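Local coordinates for protein leucine aminopeptidase A1, chloroplastic (Solanum lycopersicum, PDB 5D8N) that removes N-terminal amino acids, preferably leucine, from peptides as a magnesium-dependent homohexameric aminopeptidase of the M17 family and also acts as a chaperone, at residues A[480-483]-A[484-487]; A[202-205]-A[206-210]. The protein carries 1 engineered substitution. All coordinates share one frame; numbering follows the deposited sequence.

Contact 1: residues A[480-483]-A[484-487]; sequences AITG and ALFL
Gly483 and Leu487 are joined one helical turn apart: Gly483 O accepts the N-H of Leu487 at 3.2 Å, with the donor tilted 22° from the carbonyl plane. The side chain of Leu487 leans back along the same turn, its CG 3.5 Å from Gly483 O, while CB of Phe486 comes to 3.4 Å from that oxygen on the way to a ring that leads off the turn. Arg389 of helix 388-401, a predicted active-site residue, lies near Gly483 and touches Phe486 and Leu487. The turn belongs to helix 479-488 of the M17 catalytic domain, which packs against strands 426-429 and 496-501 of the mixed sheet of that domain and against helix 388-401. Ala484, like Ala480, faces the sheet, and its methyl meets Phe429 and His499; within the helix its CB sits 3.4 Å from Ile481 O, and its N-H goes to Ala480 O from above the carbonyl plane. Leu485 N lies in the plane of the Ile481 carbonyl, hydrogen-bonded to Ile481 O at 2.9 Å. Leu485 CG lies anti to the carbonyl carbon (chi1 -67°), which lays the branch back over Ile481 O, and its CD1 reaches CG2 of Ile481 at 4.1 Å, the two side chains running side by side and pointing the same way. The far end of Ile481 leads away from residues 484-487, and its side chain packs on Ala420 of a second subunit, whereas Leu485 touches Trp460.

Contact 2: residues A[202-205]-A[206-210]; sequences KIKY and AEHVC
Backbone bonds of the i to i+4 kind link Lys202 to Ala206, Ile203 to Glu207, Lys204 to His208 and Tyr205 to Val209; the last, Val209 N to Tyr205 O at 3.0 Å, lies in the carbonyl plane. Tyr205 CG stands anti to the backbone N (chi1 165°), which swings the ring along the helix until Val209 CG2 sits over one face, 4.1 Å from the ring centroid and 19° off its normal, a CH-pi contact displaced toward CE1 and CZ. Tyr205 OH is hydrogen-bonded to Glu524 of helix 519-527. The imidazole of His208 packs over Lys204 without a side-chain hydrogen bond to it: one face lies over Lys204 O, 3.2 Å from His208 CG, and the lysine bends back, bringing Lys204 CG to 3.7 Å from His208 NE2 and Lys204 NZ to 3.6 Å from His208 CE1. Replacing His208 by an alanine would remove the ring, which is likely to leave Lys204 O without its imidazole cover and the lysine chain freer to turn. Glu207 OE1 lies 3.5 Å from Lys204 CD but 5.4 Å from Lys204 NZ, too far for a salt bridge; the Glu207 side chain is about 4 Å from a bound magnesium ion. This spacing is that of a regular alpha helix, here helix 197-221, which touches both the N-terminal macro-type domain (strand 31-35, helix 152-170) and the catalytic domain (helices 327-342 and 519-527).

Overall arrangement
The two contacts are both short runs of alpha helix held by i to i+4 backbone bonds, yet they belong to different helices on opposite sides of the chain's centre, 35 Å apart between centres and with no touch. Contact 1 is wholly buried and mostly apolar, with small residues, leucines, an isoleucine and a phenylalanine pressed against the catalytic sheet near a predicted active-site arginine, and it reaches a second subunit. Contact 2 is partly exposed and mixes charged, polar and aromatic side chains: Lys204 is exposed, while Ile203, Ala206 and Val209 are buried, and no other protein chain touches it.

Contact 1: residues A[480-483]-A[484-487]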
# COMPACT_ATOMS: atom_id res chain seq x y z
N ALA A 480 2.13 8.01 -21.13
CA ALA A 480 1.43 7.92 -22.41
C ALA A 480 2.30 8.43 -23.55
O ALA A 480 2.23 7.91 -24.65
CB ALA A 480 0.13 8.70 -22.37
N ILE A 481 3.16 9.40 -23.25
CA ILE A 481 4.12 9.90 -24.20
C ILE A 481 5.21 8.87 -24.52
O ILE A 481 5.53 8.65 -25.70
CB ILE A 481 4.77 11.19 -23.71
CG1 ILE A 481 3.70 12.27 -23.55
CG2 ILE A 481 5.89 11.63 -24.64
CD1 ILE A 481 4.18 13.50 -22.84
N THR A 482 5.84 8.30 -23.50
CA THR A 482 6.87 7.30 -23.75
C THR A 482 6.30 6.02 -24.37
O THR A 482 6.94 5.36 -25.18
CB THR A 482 7.66 6.95 -22.48
OG1 THR A 482 6.76 6.59 -21.42
CG2 THR A 482 8.55 8.12 -22.06
N GLY A 483 5.02 5.74 -24.12
CA GLY A 483 4.34 4.68 -24.85
C GLY A 483 4.32 4.97 -26.34
O GLY A 483 4.65 4.11 -27.16
N ALA A 484 3.99 6.21 -26.68
CA ALA A 484 4.00 6.63 -28.09
C ALA A 484 5.41 6.60 -28.69
O ALA A 484 5.61 6.14 -29.82
CB ALA A 484 3.38 8.00 -28.23
N LEU A 485 6.39 7.05 -27.91
CA LEU A 485 7.77 7.07 -28.38
C LEU A 485 8.30 5.65 -28.58
O LEU A 485 8.98 5.36 -29.56
CB LEU A 485 8.67 7.80 -27.40
CG LEU A 485 8.46 9.30 -27.23
CD1 LEU A 485 9.31 9.83 -26.09
CD2 LEU A 485 8.81 10.05 -28.49
N PHE A 486 7.82 4.72 -27.75
CA PHE A 486 8.14 3.31 -27.93
C PHE A 486 7.65 2.80 -29.28
O PHE A 486 8.41 2.20 -30.05
CB PHE A 486 7.60 2.48 -26.78
CG PHE A 486 7.79 1.01 -26.95
CD1 PHE A 486 6.85 0.25 -27.64
CD2 PHE A 486 8.87 0.38 -26.37
CE1 PHE A 486 7.01 -1.13 -27.76
CE2 PHE A 486 9.05 -0.99 -26.50
CZ PHE A 486 8.19 -1.72 -27.30
N LEU A 487 6.39 3.06 -29.58
CA LEU A 487 5.78 2.57 -30.79
C LEU A 487 6.45 3.14 -32.04
O LEU A 487 6.58 2.46 -33.04
CB LEU A 487 4.29 2.87 -30.82
CG LEU A 487 3.46 2.15 -29.77
CD1 LEU A 487 2.01 2.65 -29.83
CD2 LEU A 487 3.51 0.64 -29.98

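Contact 2: residues A[202-205]-A[206-210]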
# COMPACT_ATOMS: atom_id res chain seq x y z
N LYS A 202 -27.77 9.47 -46.99
CA LYS A 202 -27.04 9.86 -45.80
C LYS A 202 -27.47 9.01 -44.59
O LYS A 202 -26.65 8.62 -43.76
CB LYS A 202 -27.28 11.34 -45.51
CG LYS A 202 -26.28 11.93 -44.53
CD LYS A 202 -24.92 12.20 -45.14
CE LYS A 202 -23.91 12.57 -44.06
NZ LYS A 202 -22.54 12.82 -44.60
N ILE A 203 -28.76 8.70 -44.53
CA ILE A 203 -29.28 7.85 -43.49
C ILE A 203 -28.66 6.46 -43.63
O ILE A 203 -28.32 5.84 -42.63
CB ILE A 203 -30.82 7.79 -43.51
CG1 ILE A 203 -31.40 9.12 -43.01
CG2 ILE A 203 -31.37 6.64 -42.68
CD1 ILE A 203 -32.87 9.28 -43.31
N LYS A 204 -28.56 5.98 -44.86
CA LYS A 204 -28.01 4.67 -45.13
C LYS A 204 -26.53 4.62 -44.69
O LYS A 204 -26.05 3.60 -44.16
CB LYS A 204 -28.16 4.37 -46.62
CG LYS A 204 -28.18 2.90 -46.97
CD LYS A 204 -29.47 2.20 -46.59
CE LYS A 204 -29.70 1.00 -47.50
NZ LYS A 204 -28.53 0.08 -47.61
N TYR A 205 -25.79 5.67 -45.01
CA TYR A 205 -24.40 5.79 -44.58
C TYR A 205 -24.34 5.64 -43.07
O TYR A 205 -23.52 4.86 -42.57
CB TYR A 205 -23.80 7.14 -45.02
CG TYR A 205 -22.49 7.54 -44.35
CD1 TYR A 205 -21.27 6.98 -44.72
CD2 TYR A 205 -22.46 8.56 -43.43
CE1 TYR A 205 -20.09 7.31 -44.07
CE2 TYR A 205 -21.27 8.96 -42.84
CZ TYR A 205 -20.10 8.31 -43.13
OH TYR A 205 -18.92 8.72 -42.52
N ALA A 206 -25.19 6.37 -42.36
CA ALA A 206 -25.21 6.34 -40.90
C ALA A 206 -25.48 4.91 -40.43
O ALA A 206 -24.85 4.42 -39.49
CB ALA A 206 -26.26 7.29 -40.33
N GLU A 207 -26.44 4.26 -41.09
CA GLU A 207 -26.75 2.88 -40.74
C GLU A 207 -25.54 1.97 -40.93
O GLU A 207 -25.34 1.07 -40.12
CB GLU A 207 -27.97 2.35 -41.50
CG GLU A 207 -29.27 3.01 -41.08
CD GLU A 207 -30.45 2.66 -41.99
OE1 GLU A 207 -30.28 2.69 -43.22
OE2 GLU A 207 -31.54 2.33 -41.48
N HIS A 208 -24.78 2.18 -42.00
CA HIS A 208 -23.61 1.35 -42.25
C HIS A 208 -22.58 1.56 -41.14
O HIS A 208 -21.97 0.59 -40.66
CB HIS A 208 -22.97 1.70 -43.61
CG HIS A 208 -23.86 1.42 -44.78
ND1 HIS A 208 -24.82 0.43 -44.76
CD2 HIS A 208 -23.85 1.92 -46.04
CE1 HIS A 208 -25.38 0.34 -45.95
NE2 HIS A 208 -24.84 1.26 -46.73
N VAL A 209 -22.37 2.81 -40.77
CA VAL A 209 -21.43 3.11 -39.71
C VAL A 209 -21.91 2.46 -38.41
O VAL A 209 -21.12 1.83 -37.71
CB VAL A 209 -21.23 4.63 -39.57
CG1 VAL A 209 -20.42 4.94 -38.33
CG2 VAL A 209 -20.53 5.17 -40.79
N CYS A 210 -23.19 2.64 -38.05
CA CYS A 210 -23.73 2.06 -36.82
C CYS A 210 -23.50 0.56 -36.76
O CYS A 210 -23.24 0.02 -35.69
CB CYS A 210 -25.22 2.35 -36.64
SG CYS A 210 -25.60 4.10 -36.29